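Long-range contacts in aspartate aminotransferase, cytoplasmic (Schizosaccharomyces pombe 972h-, PDB 6JPK), which catalyses the pyridoxal 5'-phosphate-dependent transfer of an amino group between L-aspartate and 2-oxoglutarate, giving oxaloacetate and L-glutamate, as a cytoplasmic homodimer: residues M356-G361 / G382-A387; R333-L338 / S346-T351; Y155-A160 / G194-R199. The protein carries 1 engineered substitution. All blocks are in the same frame, centred on the assembly; numbering follows the deposited sequence.

Contact 1. Residues M356-G361 / G382-A387; sequences MFSFTG and GRISMA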
ATOM      1  N   MET A 356      -9.139  19.173  12.885  1.00 12.65           N
ATOM      2  CA  MET A 356      -8.659  18.701  14.176  1.00 17.36           C
ATOM      3  C   MET A 356      -7.264  19.192  14.538  1.00 12.34           C
ATOM      4  O   MET A 356      -6.789  18.859  15.625  1.00 15.73           O
ATOM      5  CB  MET A 356      -8.720  17.168  14.252  1.00 25.77           C
ATOM      6  CG  MET A 356      -7.721  16.400  13.417  1.00 30.47           C
ATOM      7  SD  MET A 356      -7.912  14.651  13.864  1.00 35.21           S
ATOM      8  CE  MET A 356      -6.875  14.558  15.305  1.00 40.59           C
ATOM      9  N   PHE A 357      -6.613  20.000  13.699  1.00  8.60           N
ATOM     10  CA  PHE A 357      -5.325  20.587  14.041  1.00  8.15           C
ATOM     11  C   PHE A 357      -5.440  22.099  14.191  1.00 14.47           C
ATOM     12  O   PHE A 357      -6.231  22.757  13.509  1.00 15.48           O
ATOM     13  CB  PHE A 357      -4.260  20.247  12.991  1.00 11.05           C
ATOM     14  CG  PHE A 357      -4.020  18.777  12.844  1.00 18.67           C
ATOM     15  CD1 PHE A 357      -3.434  18.053  13.876  1.00 22.38           C
ATOM     16  CD2 PHE A 357      -4.396  18.110  11.691  1.00 18.10           C
ATOM     17  CE1 PHE A 357      -3.217  16.692  13.754  1.00 22.85           C
ATOM     18  CE2 PHE A 357      -4.177  16.748  11.557  1.00 19.71           C
ATOM     19  CZ  PHE A 357      -3.587  16.036  12.590  1.00 21.47           C
ATOM     20  N   SER A 358      -4.627  22.649  15.086  1.00 15.45           N
ATOM     21  CA  SER A 358      -4.671  24.070  15.396  1.00 16.73           C
ATOM     22  C   SER A 358      -3.266  24.582  15.663  1.00 13.64           C
ATOM     23  O   SER A 358      -2.555  24.027  16.510  1.00  8.95           O
ATOM     24  CB  SER A 358      -5.555  24.342  16.623  1.00 18.07           C
ATOM     25  OG  SER A 358      -5.283  25.629  17.162  1.00 18.27           O
ATOM     26  N   PHE A 359      -2.877  25.646  14.962  1.00  7.79           N
ATOM     27  CA  PHE A 359      -1.729  26.442  15.387  1.00  9.81           C
ATOM     28  C   PHE A 359      -2.222  27.377  16.491  1.00 11.78           C
ATOM     29  O   PHE A 359      -3.024  28.284  16.235  1.00  8.36           O
ATOM     30  CB  PHE A 359      -1.118  27.212  14.214  1.00  8.00           C
ATOM     31  CG  PHE A 359       0.207  26.652  13.725  1.00 11.72           C
ATOM     32  CD1 PHE A 359       0.436  25.276  13.692  1.00 13.99           C
ATOM     33  CD2 PHE A 359       1.215  27.507  13.273  1.00  9.24           C
ATOM     34  CE1 PHE A 359       1.653  24.757  13.220  1.00  7.51           C
ATOM     35  CE2 PHE A 359       2.444  27.000  12.818  1.00  9.44           C
ATOM     36  CZ  PHE A 359       2.658  25.622  12.790  1.00  8.56           C
ATOM     37  N   THR A 360      -1.774  27.122  17.725  1.00  8.37           N
ATOM     38  CA  THR A 360      -2.194  27.905  18.880  1.00 10.22           C
ATOM     39  C   THR A 360      -1.530  29.273  18.931  1.00 12.92           C
ATOM     40  O   THR A 360      -2.080  30.196  19.543  1.00 14.63           O
ATOM     41  CB  THR A 360      -1.861  27.158  20.177  1.00 11.81           C
ATOM     42  OG1 THR A 360      -0.444  26.938  20.237  1.00 10.64           O
ATOM     43  CG2 THR A 360      -2.592  25.807  20.236  1.00 11.22           C
ATOM     44  N   GLY A 361      -0.351  29.416  18.323  1.00 12.75           N
ATOM     45  CA  GLY A 361       0.455  30.607  18.466  1.00 12.05           C
ATOM     46  C   GLY A 361       1.437  30.575  19.620  1.00 13.73           C
ATOM     47  O   GLY A 361       2.168  31.550  19.817  1.00 11.89           O
ATOM     48  N   GLY A 382       3.785  24.787  18.330  1.00  9.22           N
ATOM     49  CA  GLY A 382       2.492  25.187  18.843  1.00  8.34           C
ATOM     50  C   GLY A 382       1.306  24.475  18.233  1.00  8.28           C
ATOM     51  O   GLY A 382       0.165  24.817  18.570  1.00  8.18           O
ATOM     52  N   ARG A 383       1.527  23.492  17.362  1.00  7.85           N
ATOM     53  CA  ARG A 383       0.410  22.726  16.819  1.00  7.65           C
ATOM     54  C   ARG A 383      -0.170  21.811  17.892  1.00  7.72           C
ATOM     55  O   ARG A 383       0.572  21.075  18.546  1.00  7.76           O
ATOM     56  CB  ARG A 383       0.849  21.886  15.620  1.00  7.40           C
ATOM     57  CG  ARG A 383      -0.329  21.130  14.969  1.00  9.00           C
ATOM     58  CD  ARG A 383       0.106  19.855  14.269  1.00 16.12           C
ATOM     59  NE  ARG A 383       0.631  18.883  15.214  1.00 25.68           N
ATOM     60  CZ  ARG A 383       0.616  17.567  15.029  1.00 27.10           C
ATOM     61  NH1 ARG A 383       0.094  17.054  13.927  1.00 25.19           N
ATOM     62  NH2 ARG A 383       1.118  16.763  15.959  1.00 26.74           N
ATOM     63  N   ILE A 384      -1.501  21.849  18.067  1.00  7.75           N
ATOM     64  CA  ILE A 384      -2.193  20.864  18.889  1.00  9.44           C
ATOM     65  C   ILE A 384      -3.225  20.125  18.051  1.00 11.63           C
ATOM     66  O   ILE A 384      -3.758  20.630  17.056  1.00 13.39           O
ATOM     67  CB  ILE A 384      -2.874  21.473  20.130  1.00 10.56           C
ATOM     68  CG1 ILE A 384      -3.953  22.479  19.726  1.00 10.09           C
ATOM     69  CG2 ILE A 384      -1.821  22.107  21.058  1.00  9.72           C
ATOM     70  CD1 ILE A 384      -4.850  22.898  20.904  1.00 11.08           C
ATOM     71  N   SER A 385      -3.515  18.909  18.477  1.00 11.75           N
ATOM     72  CA  SER A 385      -4.658  18.176  17.959  1.00 13.30           C
ATOM     73  C   SER A 385      -5.857  18.434  18.862  1.00 14.88           C
ATOM     74  O   SER A 385      -5.812  18.148  20.070  1.00 14.66           O
ATOM     75  CB  SER A 385      -4.351  16.688  17.881  1.00 15.78           C
ATOM     76  OG  SER A 385      -5.538  15.972  17.639  1.00 17.04           O
ATOM     77  N   MET A 386      -6.921  18.993  18.286  1.00 13.27           N
ATOM     78  CA  MET A 386      -8.120  19.243  19.074  1.00 14.55           C
ATOM     79  C   MET A 386      -8.771  17.946  19.538  1.00 15.55           C
ATOM     80  O   MET A 386      -9.545  17.969  20.501  1.00 14.70           O
ATOM     81  CB  MET A 386      -9.130  20.071  18.274  1.00 16.94           C
ATOM     82  CG  MET A 386      -8.667  21.477  17.889  1.00 17.64           C
ATOM     83  SD  MET A 386      -8.328  22.544  19.310  1.00 15.96           S
ATOM     84  CE  MET A 386      -9.869  22.390  20.216  1.00 14.65           C
ATOM     85  N   ALA A 387      -8.466  16.816  18.889  1.00 14.43           N
ATOM     86  CA  ALA A 387      -9.112  15.559  19.263  1.00 16.96           C
ATOM     87  C   ALA A 387      -8.694  15.105  20.652  1.00 15.60           C
ATOM     88  O   ALA A 387      -9.444  14.374  21.310  1.00 13.55           O
ATOM     89  CB  ALA A 387      -8.797  14.463  18.238  1.00 15.20           C
TER

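Contact 2. Residues R333-L338 / S346-T351; sequences RLRDSL and SWDHIT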
ATOM      1  N   ARG A 333     -14.785  25.972  23.763  1.00 10.76           N
ATOM      2  CA  ARG A 333     -14.475  25.894  25.192  1.00 11.08           C
ATOM      3  C   ARG A 333     -13.092  26.465  25.474  1.00 10.98           C
ATOM      4  O   ARG A 333     -12.913  27.275  26.390  1.00 11.31           O
ATOM      5  CB  ARG A 333     -14.553  24.446  25.694  1.00 11.37           C
ATOM      6  CG  ARG A 333     -15.955  23.844  25.827  1.00 16.87           C
ATOM      7  CD  ARG A 333     -16.735  24.381  27.038  1.00 17.64           C
ATOM      8  NE  ARG A 333     -16.025  24.177  28.296  1.00 18.98           N
ATOM      9  CZ  ARG A 333     -15.967  23.013  28.938  1.00 20.06           C
ATOM     10  NH1 ARG A 333     -16.581  21.949  28.432  1.00 14.21           N
ATOM     11  NH2 ARG A 333     -15.299  22.911  30.086  1.00 16.14           N
ATOM     12  N   LEU A 334     -12.098  26.052  24.688  1.00 10.55           N
ATOM     13  CA  LEU A 334     -10.738  26.545  24.890  1.00 13.86           C
ATOM     14  C   LEU A 334     -10.672  28.064  24.741  1.00 13.63           C
ATOM     15  O   LEU A 334     -10.143  28.761  25.614  1.00 10.89           O
ATOM     16  CB  LEU A 334      -9.784  25.857  23.907  1.00 12.80           C
ATOM     17  CG  LEU A 334      -8.312  26.223  24.054  1.00 14.25           C
ATOM     18  CD1 LEU A 334      -7.832  25.970  25.484  1.00 10.21           C
ATOM     19  CD2 LEU A 334      -7.469  25.452  23.036  1.00 13.27           C
ATOM     20  N   ARG A 335     -11.230  28.595  23.647  1.00 11.46           N
ATOM     21  CA  ARG A 335     -11.225  30.040  23.435  1.00 12.77           C
ATOM     22  C   ARG A 335     -11.983  30.772  24.536  1.00 13.77           C
ATOM     23  O   ARG A 335     -11.507  31.793  25.054  1.00 13.55           O
ATOM     24  CB  ARG A 335     -11.825  30.384  22.072  1.00 13.62           C
ATOM     25  CG  ARG A 335     -11.889  31.898  21.800  1.00 20.62           C
ATOM     26  CD  ARG A 335     -13.218  32.319  21.196  1.00 29.81           C
ATOM     27  NE  ARG A 335     -13.356  33.768  21.048  1.00 35.54           N
ATOM     28  CZ  ARG A 335     -14.113  34.538  21.829  1.00 37.26           C
ATOM     29  NH1 ARG A 335     -14.811  34.005  22.824  1.00 39.10           N
ATOM     30  NH2 ARG A 335     -14.180  35.847  21.616  1.00 34.24           N
ATOM     31  N   ASP A 336     -13.164  30.264  24.914  1.00 11.38           N
ATOM     32  CA  ASP A 336     -13.960  30.943  25.935  1.00 11.91           C
ATOM     33  C   ASP A 336     -13.229  30.996  27.266  1.00 12.18           C
ATOM     34  O   ASP A 336     -13.365  31.973  28.007  1.00 14.60           O
ATOM     35  CB  ASP A 336     -15.317  30.261  26.105  1.00 18.15           C
ATOM     36  CG  ASP A 336     -16.268  30.567  24.954  1.00 22.24           C
ATOM     37  OD1 ASP A 336     -15.899  31.370  24.066  1.00 21.37           O
ATOM     38  OD2 ASP A 336     -17.382  30.006  24.938  1.00 22.05           O
ATOM     39  N   SER A 337     -12.458  29.959  27.601  1.00 11.98           N
ATOM     40  CA  SER A 337     -11.750  29.986  28.882  1.00 12.85           C
ATOM     41  C   SER A 337     -10.572  30.950  28.850  1.00 14.44           C
ATOM     42  O   SER A 337     -10.290  31.625  29.846  1.00 14.00           O
ATOM     43  CB  SER A 337     -11.267  28.592  29.264  1.00 13.16           C
ATOM     44  OG  SER A 337     -12.360  27.762  29.597  1.00 19.14           O
ATOM     45  N   LEU A 338      -9.865  31.013  27.717  1.00 11.82           N
ATOM     46  CA  LEU A 338      -8.767  31.959  27.570  1.00 11.81           C
ATOM     47  C   LEU A 338      -9.267  33.400  27.630  1.00 16.48           C
ATOM     48  O   LEU A 338      -8.599  34.271  28.200  1.00 16.23           O
ATOM     49  CB  LEU A 338      -8.031  31.693  26.256  1.00 12.29           C
ATOM     50  CG  LEU A 338      -7.317  30.347  26.168  1.00 13.06           C
ATOM     51  CD1 LEU A 338      -6.796  30.116  24.753  1.00 11.61           C
ATOM     52  CD2 LEU A 338      -6.178  30.304  27.169  1.00 18.41           C
ATOM     53  N   SER A 346      -4.949  37.842  21.360  1.00 22.25           N
ATOM     54  CA  SER A 346      -6.254  37.512  20.805  1.00 21.68           C
ATOM     55  C   SER A 346      -6.318  36.015  20.539  1.00 18.97           C
ATOM     56  O   SER A 346      -5.328  35.402  20.132  1.00 15.90           O
ATOM     57  CB  SER A 346      -6.526  38.291  19.520  1.00 25.11           C
ATOM     58  OG  SER A 346      -5.579  37.947  18.528  1.00 32.23           O
ATOM     59  N   TRP A 347      -7.488  35.429  20.785  1.00 14.39           N
ATOM     60  CA  TRP A 347      -7.646  33.982  20.753  1.00 13.48           C
ATOM     61  C   TRP A 347      -8.735  33.555  19.784  1.00 14.78           C
ATOM     62  O   TRP A 347      -9.088  32.370  19.742  1.00 11.98           O
ATOM     63  CB  TRP A 347      -7.895  33.460  22.179  1.00 10.77           C
ATOM     64  CG  TRP A 347      -6.688  33.751  23.012  1.00 11.83           C
ATOM     65  CD1 TRP A 347      -6.511  34.789  23.892  1.00 13.12           C
ATOM     66  CD2 TRP A 347      -5.438  33.049  22.961  1.00 12.90           C
ATOM     67  NE1 TRP A 347      -5.234  34.748  24.417  1.00 12.97           N
ATOM     68  CE2 TRP A 347      -4.557  33.695  23.855  1.00 12.21           C
ATOM     69  CE3 TRP A 347      -4.983  31.927  22.253  1.00 11.92           C
ATOM     70  CZ2 TRP A 347      -3.247  33.254  24.062  1.00 15.92           C
ATOM     71  CZ3 TRP A 347      -3.684  31.489  22.458  1.00 10.68           C
ATOM     72  CH2 TRP A 347      -2.830  32.158  23.354  1.00 13.42           C
ATOM     73  N   ASP A 348      -9.232  34.483  18.965  1.00 15.52           N
ATOM     74  CA  ASP A 348     -10.268  34.155  17.994  1.00 17.86           C
ATOM     75  C   ASP A 348      -9.782  33.215  16.895  1.00  9.81           C
ATOM     76  O   ASP A 348     -10.613  32.568  16.251  1.00 10.18           O
ATOM     77  CB  ASP A 348     -10.835  35.434  17.384  1.00 22.91           C
ATOM     78  CG  ASP A 348     -11.554  36.286  18.417  1.00 35.78           C
ATOM     79  OD1 ASP A 348     -11.025  37.359  18.791  1.00 44.02           O
ATOM     80  OD2 ASP A 348     -12.626  35.854  18.893  1.00 36.33           O
ATOM     81  N   HIS A 349      -8.473  33.104  16.679  1.00  9.63           N
ATOM     82  CA  HIS A 349      -7.984  32.141  15.694  1.00 12.99           C
ATOM     83  C   HIS A 349      -8.338  30.716  16.091  1.00 11.50           C
ATOM     84  O   HIS A 349      -8.510  29.859  15.221  1.00  9.05           O
ATOM     85  CB  HIS A 349      -6.467  32.280  15.509  1.00 11.01           C
ATOM     86  CG  HIS A 349      -5.675  32.075  16.767  1.00 11.79           C
ATOM     87  ND1 HIS A 349      -5.686  32.975  17.813  1.00 12.48           N
ATOM     88  CD2 HIS A 349      -4.834  31.078  17.140  1.00 11.14           C
ATOM     89  CE1 HIS A 349      -4.895  32.540  18.778  1.00 13.22           C
ATOM     90  NE2 HIS A 349      -4.361  31.394  18.393  1.00 12.24           N
ATOM     91  N   ILE A 350      -8.459  30.444  17.395  1.00 11.87           N
ATOM     92  CA  ILE A 350      -8.841  29.107  17.847  1.00 11.17           C
ATOM     93  C   ILE A 350     -10.179  28.695  17.247  1.00 13.02           C
ATOM     94  O   ILE A 350     -10.361  27.543  16.839  1.00 10.20           O
ATOM     95  CB  ILE A 350      -8.886  29.034  19.385  1.00 12.69           C
ATOM     96  CG1 ILE A 350      -7.535  29.408  20.012  1.00 14.34           C
ATOM     97  CG2 ILE A 350      -9.297  27.626  19.817  1.00  9.26           C
ATOM     98  CD1 ILE A 350      -6.392  28.494  19.604  1.00 14.06           C
ATOM     99  N   THR A 351     -11.145  29.615  17.202  1.00  9.33           N
ATOM    100  CA  THR A 351     -12.450  29.271  16.640  1.00  9.36           C
ATOM    101  C   THR A 351     -12.582  29.637  15.158  1.00 11.58           C
ATOM    102  O   THR A 351     -13.527  29.174  14.508  1.00 12.83           O
ATOM    103  CB  THR A 351     -13.583  29.921  17.465  1.00 12.18           C
ATOM    104  OG1 THR A 351     -13.376  31.331  17.550  1.00 13.50           O
ATOM    105  CG2 THR A 351     -13.623  29.340  18.895  1.00  9.94           C
TER

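Contact 3. Residues Y155-A160 / G194-R199; sequences YPYWDA and GIDPTR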
ATOM      1  N   TYR A 155       5.354  28.176  -0.317  1.00  8.90           N
ATOM      2  CA  TYR A 155       4.686  29.456  -0.287  1.00 10.44           C
ATOM      3  C   TYR A 155       4.306  29.795   1.149  1.00 10.72           C
ATOM      4  O   TYR A 155       4.040  28.887   1.946  1.00  9.96           O
ATOM      5  CB  TYR A 155       3.437  29.488  -1.188  1.00 10.97           C
ATOM      6  CG  TYR A 155       2.409  28.390  -0.981  1.00  8.58           C
ATOM      7  CD1 TYR A 155       1.317  28.586  -0.144  1.00  8.13           C
ATOM      8  CD2 TYR A 155       2.510  27.175  -1.658  1.00  8.08           C
ATOM      9  CE1 TYR A 155       0.367  27.597   0.040  1.00  7.86           C
ATOM     10  CE2 TYR A 155       1.567  26.174  -1.475  1.00  7.81           C
ATOM     11  CZ  TYR A 155       0.488  26.397  -0.640  1.00  8.36           C
ATOM     12  OH  TYR A 155      -0.459  25.416  -0.466  1.00  7.48           O
ATOM     13  N   PRO A 156       4.364  31.071   1.528  1.00 11.71           N
ATOM     14  CA  PRO A 156       4.004  31.461   2.901  1.00 12.82           C
ATOM     15  C   PRO A 156       2.556  31.104   3.206  1.00 12.83           C
ATOM     16  O   PRO A 156       1.688  31.160   2.330  1.00  8.78           O
ATOM     17  CB  PRO A 156       4.212  32.984   2.905  1.00 12.74           C
ATOM     18  CG  PRO A 156       5.143  33.245   1.769  1.00 14.42           C
ATOM     19  CD  PRO A 156       4.827  32.211   0.727  1.00 10.41           C
ATOM     20  N   TYR A 157       2.296  30.718   4.458  1.00 11.29           N
ATOM     21  CA  TYR A 157       0.931  30.347   4.820  1.00 12.70           C
ATOM     22  C   TYR A 157       0.522  30.858   6.202  1.00 11.17           C
ATOM     23  O   TYR A 157      -0.543  31.462   6.353  1.00  9.47           O
ATOM     24  CB  TYR A 157       0.741  28.825   4.746  1.00  7.86           C
ATOM     25  CG  TYR A 157      -0.716  28.473   4.642  1.00  9.15           C
ATOM     26  CD1 TYR A 157      -1.480  28.243   5.784  1.00  9.76           C
ATOM     27  CD2 TYR A 157      -1.350  28.433   3.405  1.00  7.76           C
ATOM     28  CE1 TYR A 157      -2.831  27.958   5.695  1.00  9.82           C
ATOM     29  CE2 TYR A 157      -2.708  28.148   3.301  1.00 10.77           C
ATOM     30  CZ  TYR A 157      -3.442  27.908   4.448  1.00 10.17           C
ATOM     31  OH  TYR A 157      -4.790  27.623   4.359  1.00  9.44           O
ATOM     32  N   TRP A 158       1.337  30.614   7.218  1.00 12.40           N
ATOM     33  CA  TRP A 158       1.018  31.062   8.568  1.00 13.46           C
ATOM     34  C   TRP A 158       1.618  32.443   8.795  1.00 12.27           C
ATOM     35  O   TRP A 158       2.833  32.616   8.707  1.00 12.11           O
ATOM     36  CB  TRP A 158       1.538  30.071   9.609  1.00  8.18           C
ATOM     37  CG  TRP A 158       1.260  30.448  11.063  1.00 10.88           C
ATOM     38  CD1 TRP A 158       2.185  30.768  12.028  1.00 10.46           C
ATOM     39  CD2 TRP A 158      -0.022  30.514  11.704  1.00  8.32           C
ATOM     40  NE1 TRP A 158       1.547  31.028  13.225  1.00  8.59           N
ATOM     41  CE2 TRP A 158       0.197  30.873  13.051  1.00 11.05           C
ATOM     42  CE3 TRP A 158      -1.333  30.286  11.273  1.00 10.18           C
ATOM     43  CZ2 TRP A 158      -0.850  31.015  13.965  1.00  8.59           C
ATOM     44  CZ3 TRP A 158      -2.368  30.430  12.179  1.00  8.79           C
ATOM     45  CH2 TRP A 158      -2.121  30.796  13.509  1.00  8.50           C
ATOM     46  N   ASP A 159       0.763  33.417   9.088  1.00 14.44           N
ATOM     47  CA  ASP A 159       1.179  34.758   9.501  1.00 14.08           C
ATOM     48  C   ASP A 159       1.197  34.755  11.027  1.00 13.07           C
ATOM     49  O   ASP A 159       0.153  34.888  11.667  1.00 11.44           O
ATOM     50  CB  ASP A 159       0.216  35.797   8.923  1.00 15.21           C
ATOM     51  CG  ASP A 159       0.485  37.223   9.409  1.00 19.36           C
ATOM     52  OD1 ASP A 159       1.299  37.445  10.336  1.00 18.42           O
ATOM     53  OD2 ASP A 159      -0.145  38.141   8.843  1.00 18.90           O
ATOM     54  N   ALA A 160       2.385  34.591  11.618  1.00 10.35           N
ATOM     55  CA  ALA A 160       2.461  34.333  13.057  1.00 12.32           C
ATOM     56  C   ALA A 160       2.063  35.559  13.876  1.00 14.28           C
ATOM     57  O   ALA A 160       1.387  35.431  14.907  1.00 16.32           O
ATOM     58  CB  ALA A 160       3.870  33.866  13.431  1.00 12.08           C
ATOM     59  N   GLY A 194      -4.856  24.729  10.597  1.00  8.22           N
ATOM     60  CA  GLY A 194      -6.289  24.819  10.723  1.00  7.65           C
ATOM     61  C   GLY A 194      -6.937  26.009  10.045  1.00  9.25           C
ATOM     62  O   GLY A 194      -8.173  26.057   9.983  1.00 10.18           O
ATOM     63  N   ILE A 195      -6.170  26.978   9.540  1.00  7.62           N
ATOM     64  CA  ILE A 195      -6.756  28.185   8.965  1.00  8.62           C
ATOM     65  C   ILE A 195      -6.752  28.044   7.449  1.00  9.72           C
ATOM     66  O   ILE A 195      -5.721  27.712   6.847  1.00 11.62           O
ATOM     67  CB  ILE A 195      -6.035  29.467   9.446  1.00  9.30           C
ATOM     68  CG1 ILE A 195      -6.831  30.723   9.049  1.00 10.94           C
ATOM     69  CG2 ILE A 195      -4.563  29.569   8.966  1.00 10.36           C
ATOM     70  CD1 ILE A 195      -8.164  30.855   9.761  1.00 12.39           C
ATOM     71  N   ASP A 196      -7.939  28.260   6.830  1.00  9.20           N
ATOM     72  CA  ASP A 196      -8.231  28.173   5.405  1.00 10.40           C
ATOM     73  C   ASP A 196      -8.440  29.553   4.789  1.00 10.83           C
ATOM     74  O   ASP A 196      -8.885  30.486   5.467  1.00  8.90           O
ATOM     75  CB  ASP A 196      -9.496  27.344   5.147  1.00 12.24           C
ATOM     76  CG  ASP A 196      -9.367  25.922   5.633  1.00 18.43           C
ATOM     77  OD1 ASP A 196      -8.216  25.496   5.884  1.00 22.03           O
ATOM     78  OD2 ASP A 196     -10.408  25.230   5.759  1.00 16.60           O
ATOM     79  N   PRO A 197      -8.153  29.711   3.496  1.00 11.55           N
ATOM     80  CA  PRO A 197      -8.533  30.951   2.812  1.00 10.63           C
ATOM     81  C   PRO A 197     -10.045  31.092   2.806  1.00 11.73           C
ATOM     82  O   PRO A 197     -10.773  30.098   2.748  1.00 10.66           O
ATOM     83  CB  PRO A 197      -7.995  30.764   1.381  1.00 10.55           C
ATOM     84  CG  PRO A 197      -7.022  29.609   1.461  1.00  9.55           C
ATOM     85  CD  PRO A 197      -7.493  28.746   2.600  1.00 10.08           C
ATOM     86  N   THR A 198     -10.518  32.337   2.855  1.00 12.46           N
ATOM     87  CA  THR A 198     -11.926  32.594   2.564  1.00 12.82           C
ATOM     88  C   THR A 198     -12.227  32.297   1.098  1.00  9.17           C
ATOM     89  O   THR A 198     -11.324  32.212   0.254  1.00  9.63           O
ATOM     90  CB  THR A 198     -12.293  34.052   2.831  1.00 17.40           C
ATOM     91  OG1 THR A 198     -11.583  34.889   1.915  1.00 14.08           O
ATOM     92  CG2 THR A 198     -11.932  34.445   4.232  1.00 27.55           C
ATOM     93  N   ARG A 199     -13.525  32.207   0.779  1.00  9.28           N
ATOM     94  CA  ARG A 199     -13.914  32.017  -0.616  1.00 12.89           C
ATOM     95  C   ARG A 199     -13.399  33.153  -1.487  1.00 12.86           C
ATOM     96  O   ARG A 199     -12.874  32.915  -2.582  1.00 10.90           O
ATOM     97  CB  ARG A 199     -15.429  31.868  -0.727  1.00 12.71           C
ATOM     98  CG  ARG A 199     -15.889  30.541  -0.111  1.00 11.52           C
ATOM     99  CD  ARG A 199     -17.331  30.244  -0.399  1.00 11.45           C
ATOM    100  NE  ARG A 199     -17.723  28.968   0.194  1.00 13.96           N
ATOM    101  CZ  ARG A 199     -18.934  28.437   0.073  1.00 16.20           C
ATOM    102  NH1 ARG A 199     -19.868  29.079  -0.615  1.00 16.03           N
ATOM    103  NH2 ARG A 199     -19.207  27.266   0.634  1.00 16.95           N
TER

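Contact 1. Residues M356-G361 / G382-A387
Phe357 and Arg383 run side by side and point the same way, the phenyl ring and the guanidinium group turned only 8° from parallel. NH1 of Arg383 comes obliquely to CE1 of Phe357 at 3.3 Å. With CG anti to the backbone N (chi1 -177°) and a bend at chi3, Arg383 folds its chain along that ring, while its CB packs against CE1 of Phe359, 3.8 Å away. Beyond the strand end the side chains of Thr360 and Ile384 cross at about a right angle, CG2 of Thr360 3.6 Å from CG1 of Ile384. The carbonyl O of Gly382 is gripped twice by Thr360: OG1 lies in the carbonyl plane on a lone pair at 2.8 Å, whereas the backbone N sits above that plane. Ser358 and Ile384 exchange two backbone hydrogen bonds as a hydrogen-bonded antiparallel pair, flanked by the non-hydrogen-bonded pairs Phe357 with Ser385 and Phe359 with Arg383. Past the ladder, Met386 N donates to Met356 O at 2.7 Å. There Ser385 OG accepts from Ala387 N in an ST turn and also bonds to Val37 O. Behind Ser358 and Met386 lies helix 310-340, and Ser358 OG is hydrogen-bonded to OE1 of Gln353. A backbone bond ties Phe359 to Thr193. The result is a two-stranded antiparallel sheet in a class I aminotransferase, presenting Arg383, which by similarity binds L-aspartate and, as in relatives, probably pairs with the substrate's alpha-carboxylate.

Contact 2. Residues R333-L338 / S346-T351
Arg335 leaves helix 310-340 toward the segment 346-351, and most of its chain finds a partner there. CB lies 3.8 Å from CG2 of Thr351 and close to CB of Ile350. CG, placed anti to the backbone N (chi1 178°), rests 3.5 Å from the carbonyl O of Trp347. The bend at chi2 then carries CD past Thr351: OG1 and CG2 of Thr351 each lie 3.8 Å from CD of Arg335. At the tip, NE and NH2 of Arg335 grip one oxygen, OD2 of Asp348, side-on and each at 3.1 Å. That oxygen lies near the guanidinium plane, yet the two nitrogens reach it from the same face of the carboxylate: NE from well above the plane, NH2 on the syn side with a smaller tilt, the two flat groups standing 40° apart. NH1 turns back to OD1 of Asp336 in the same helix. One guanidinium thus serves two carboxylates in its own plane, a salt-bridge network that probably keeps both acids ionised and restrains rotation of the group. In this class I aminotransferase fold the network ties the long helix 310-340 to the segment leading through Asp348 into the short helix 349-352 and on to strand 357-359. Beneath these partly exposed charges the contact turns apolar. CD1 of Leu338 sits over one face of the Trp347 indole in a CH-pi contact, 4.0 Å from the centroid of the six-membered ring, while Arg163 makes a cation-pi contact with the same indole. Leu334 CD2 meets Ile350 CG2, and helix 394-407 packs against Leu334 and Leu338.

Contact 3. Residues Y155-A160 / G194-R199
Tyr157 reaches across to Ile195 with its hydroxyl, joining strand 152-159 to the loop that leads into helix 199-211; the strand belongs to the mixed, largely parallel sheet of the large, cofactor-binding domain, as in fold-type I aminotransferases. The tight part centres on that phenol. OH donates to the backbone O of Ile195 at 2.7 Å, in the carbonyl plane and on a lone pair, and the same oxygen lies at the edge of the tyrosine ring. The ring of Pro197 crosses the phenol at about a right angle, its CD 3.4 Å from OH. Outside the two segments, His190 stacks on the Tyr157 ring and Phe165 meets it at an angle, so two further aromatic rings pack on the buried phenol. Asp196 turns its carboxylate to the backbone N atoms of Ala189 and His190, two bonds that pin the loop next to Asn191, an L-aspartate-binding residue by similarity. The looser part lies at partly exposed Trp158, where the indole and Ile195 meet only by apolar contact. CG anti to the backbone N (chi1 180°) sets the indole edge, rather than a face, against Ile195: CG2 lies near the ring plane, 4.0 Å from both CE3 and CZ3.

In the fold
Contact 1 links the other two. Thr360 O of contact 1 receives a probable hydrogen bond from His349 NE2 of contact 2, 2.8 Å away, and the next strand in the chain after helix 349-352 is 357-359. On the side of contact 3, Phe359 and Trp158 meet edge-to-face, CD2 of Phe359 lying 3.5 Å from CE2 of Trp158. Contacts 2 and 3 do not touch; their centres are about 18 Å apart. Relative to the L-aspartate site inferred by similarity, contact 1 supplies Arg383 itself, and the side chain of Phe357 is about 4 Å from the side chain of Asn191 and from Gly38. The nearest approach of the Trp158 side chain to that of Arg383 is about 9 Å, and of Ile350 about 11 Å.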